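PDB 2GS5: YqgE/AlgH family protein from Corynebacterium diphtheriae NCTC 13129, which is of unknown function but belongs to the UPF0301 (AlgH) family of conserved bacterial proteins. Local coordinates for residues 17-22 / 157-162. Numbering follows the deposited sequence.
Sequences PGMVLV and VAPALP
V20 and A158 form the hydrogen-bonded pair between two non-hydrogen-bonded ones, M19-P159 and L21-V157, in the mixed, antiparallel-edged beta-sheet region of this AlgH-family protein. V20 N donates to A158 O at 2.7 Å, and A158 N donates back to V20 O. A third bond, A160 N to G18 O, carries the ladder past the end of strand 155-159. The short runs 19-22 and 157-159 are antiparallel but splayed, 140° between their N-to-C directions.

The A160 methyl points toward segment 17-22 and fits into the angle between V20 and G18. Its CB lies 3.6 Å from V20 CG1 and 3.2 Å from G18 O. V20 CG2, set between the backbone N and the carbonyl carbon, presses on A158 O at 3.2 Å. The A158 methyl is a looser neighbour. L38 of strand 36-42 packs against A160 from outside the pair.

On the other face, L21 and V157 lie side by side and point the same way. L21 CD2 rests 3.8 Å from V157 CG2. Helix 145-151 lies against this face, L146 touching L21 and I150 touching V157.

Selenomethionine M19 bends at chi2 (-69°), which places SE over the A158-P159 peptide, 3.6 Å from P159 N. The exact seat of its end methyl is doubtful, as the modelled carbon sits too close to V157.

Where the strands part, one water donates to both G18 O and A160 O, each at 2.8 Å.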
ATOM      1  N   PRO A  17      -8.216  -1.207  -6.662  1.00 12.57           N
ATOM      2  CA  PRO A  17      -7.061  -1.949  -6.197  1.00 12.79           C
ATOM      3  C   PRO A  17      -5.806  -1.538  -6.955  1.00 12.29           C
ATOM      4  O   PRO A  17      -5.857  -1.335  -8.178  1.00 12.87           O
ATOM      5  CB  PRO A  17      -7.435  -3.405  -6.492  1.00 12.74           C
ATOM      6  CG  PRO A  17      -8.930  -3.409  -6.471  1.00 13.40           C
ATOM      7  CD  PRO A  17      -9.306  -2.097  -7.099  1.00 12.71           C
ATOM      8  N   GLY A  18      -4.706  -1.379  -6.226  1.00 12.51           N
ATOM      9  CA  GLY A  18      -3.447  -0.989  -6.843  1.00 11.89           C
ATOM     10  C   GLY A  18      -3.198   0.513  -6.839  1.00 12.08           C
ATOM     11  O   GLY A  18      -2.102   0.950  -7.185  1.00 13.89           O
HETATM   12  N   MSE A  19      -4.208   1.297  -6.466  1.00 11.73           N
HETATM   13  CA  MSE A  19      -4.027   2.719  -6.182  1.00 11.98           C
HETATM   14  C   MSE A  19      -3.598   2.890  -4.754  1.00 11.50           C
HETATM   15  O   MSE A  19      -3.917   2.062  -3.914  1.00 11.60           O
HETATM   16  CB  MSE A  19      -5.332   3.492  -6.377  1.00 13.26           C
HETATM   17  CG  MSE A  19      -5.844   3.486  -7.795  1.00 15.59           C
HETATM   18 SE   MSE A  19      -4.731   4.530  -9.033  1.00 27.56          SE
HETATM   19  CE  MSE A  19      -5.103   6.315  -8.401  1.00 28.85           C
ATOM     20  N   VAL A  20      -2.874   3.972  -4.491  1.00 11.76           N
ATOM     21  CA  VAL A  20      -2.593   4.404  -3.123  1.00 11.93           C
ATOM     22  C   VAL A  20      -3.385   5.661  -2.784  1.00 11.26           C
ATOM     23  O   VAL A  20      -3.652   6.499  -3.640  1.00 11.44           O
ATOM     24  CB  VAL A  20      -1.101   4.657  -2.856  1.00 12.21           C
ATOM     25  CG1 VAL A  20      -0.359   3.323  -2.762  1.00 12.52           C
ATOM     26  CG2 VAL A  20      -0.481   5.534  -3.924  1.00 11.83           C
ATOM     27  N   LEU A  21      -3.785   5.734  -1.521  1.00 11.28           N
ATOM     28  CA  LEU A  21      -4.411   6.895  -0.924  1.00 11.44           C
ATOM     29  C   LEU A  21      -3.314   7.619  -0.168  1.00 11.58           C
ATOM     30  O   LEU A  21      -2.773   7.087   0.806  1.00 11.39           O
ATOM     31  CB  LEU A  21      -5.513   6.480   0.041  1.00 11.87           C
ATOM     32  CG  LEU A  21      -6.638   5.630  -0.546  1.00 12.51           C
ATOM     33  CD1 LEU A  21      -7.559   5.061   0.540  1.00 13.43           C
ATOM     34  CD2 LEU A  21      -7.416   6.449  -1.564  1.00 13.22           C
ATOM     35  N   VAL A  22      -2.980   8.825  -0.623  1.00 11.57           N
ATOM     36  CA  VAL A  22      -1.890   9.588  -0.028  1.00 11.56           C
ATOM     37  C   VAL A  22      -2.487  10.578   0.956  1.00 11.02           C
ATOM     38  O   VAL A  22      -3.299  11.412   0.570  1.00 10.91           O
ATOM     39  CB  VAL A  22      -1.099  10.346  -1.097  1.00 11.79           C
ATOM     40  CG1 VAL A  22       0.076  11.081  -0.461  1.00 12.47           C
ATOM     41  CG2 VAL A  22      -0.640   9.391  -2.202  1.00 12.78           C
ATOM     42  N   VAL A 157      -5.541  10.257  -4.613  1.00 10.57           N
ATOM     43  CA  VAL A 157      -5.498   8.920  -5.191  1.00 10.52           C
ATOM     44  C   VAL A 157      -4.472   8.896  -6.308  1.00 10.79           C
ATOM     45  O   VAL A 157      -4.557   9.700  -7.236  1.00 10.97           O
ATOM     46  CB  VAL A 157      -6.871   8.509  -5.715  1.00 10.30           C
ATOM     47  CG1 VAL A 157      -6.862   7.088  -6.274  1.00 12.28           C
ATOM     48  CG2 VAL A 157      -7.873   8.621  -4.612  1.00 11.16           C
ATOM     49  N   ALA A 158      -3.496   8.000  -6.203  1.00 11.11           N
ATOM     50  CA  ALA A 158      -2.411   7.896  -7.189  1.00 11.45           C
ATOM     51  C   ALA A 158      -2.059   6.445  -7.462  1.00 12.47           C
ATOM     52  O   ALA A 158      -2.251   5.588  -6.610  1.00 12.13           O
ATOM     53  CB  ALA A 158      -1.170   8.620  -6.690  1.00 12.13           C
ATOM     54  N   PRO A 159      -1.552   6.162  -8.668  1.00 12.97           N
ATOM     55  CA  PRO A 159      -1.087   4.792  -8.896  1.00 13.59           C
ATOM     56  C   PRO A 159       0.094   4.413  -8.000  1.00 13.67           C
ATOM     57  O   PRO A 159       1.015   5.206  -7.810  1.00 13.42           O
ATOM     58  CB  PRO A 159      -0.691   4.774 -10.371  1.00 14.21           C
ATOM     59  CG  PRO A 159      -0.679   6.179 -10.817  1.00 14.26           C
ATOM     60  CD  PRO A 159      -1.416   7.024  -9.850  1.00 13.57           C
ATOM     61  N   ALA A 160       0.037   3.209  -7.428  1.00 14.21           N
ATOM     62  CA  ALA A 160       1.158   2.659  -6.672  1.00 14.16           C
ATOM     63  C   ALA A 160       2.197   2.120  -7.644  1.00 14.88           C
ATOM     64  O   ALA A 160       1.847   1.689  -8.751  1.00 15.41           O
ATOM     65  CB  ALA A 160       0.683   1.546  -5.736  1.00 14.43           C
ATOM     66  N   LEU A 161       3.465   2.168  -7.236  1.00 14.96           N
ATOM     67  CA  LEU A 161       4.548   1.501  -7.957  1.00 14.97           C
ATOM     68  C   LEU A 161       5.123   0.367  -7.116  1.00 15.05           C
ATOM     69  O   LEU A 161       5.040   0.382  -5.896  1.00 14.67           O
ATOM     70  CB  LEU A 161       5.680   2.471  -8.292  1.00 15.57           C
ATOM     71  CG  LEU A 161       5.376   3.606  -9.262  1.00 16.24           C
ATOM     72  CD1 LEU A 161       6.624   4.463  -9.455  1.00 16.61           C
ATOM     73  CD2 LEU A 161       4.860   3.086 -10.602  1.00 17.22           C
ATOM     74  N   PRO A 162       5.747  -0.617  -7.775  1.00 14.59           N
ATOM     75  CA  PRO A 162       6.466  -1.674  -7.061  1.00 14.96           C
ATOM     76  C   PRO A 162       7.387  -1.143  -5.963  1.00 15.12           C
ATOM     77  O   PRO A 162       7.428  -1.722  -4.878  1.00 15.37           O
ATOM     78  CB  PRO A 162       7.271  -2.344  -8.177  1.00 15.25           C
ATOM     79  CG  PRO A 162       6.403  -2.215  -9.357  1.00 15.28           C
ATOM     80  CD  PRO A 162       5.803  -0.824  -9.233  1.00 14.44           C
TER
HETATM   81  O   HOH W   1      -0.730   0.792  -9.569  1.00 28.67           O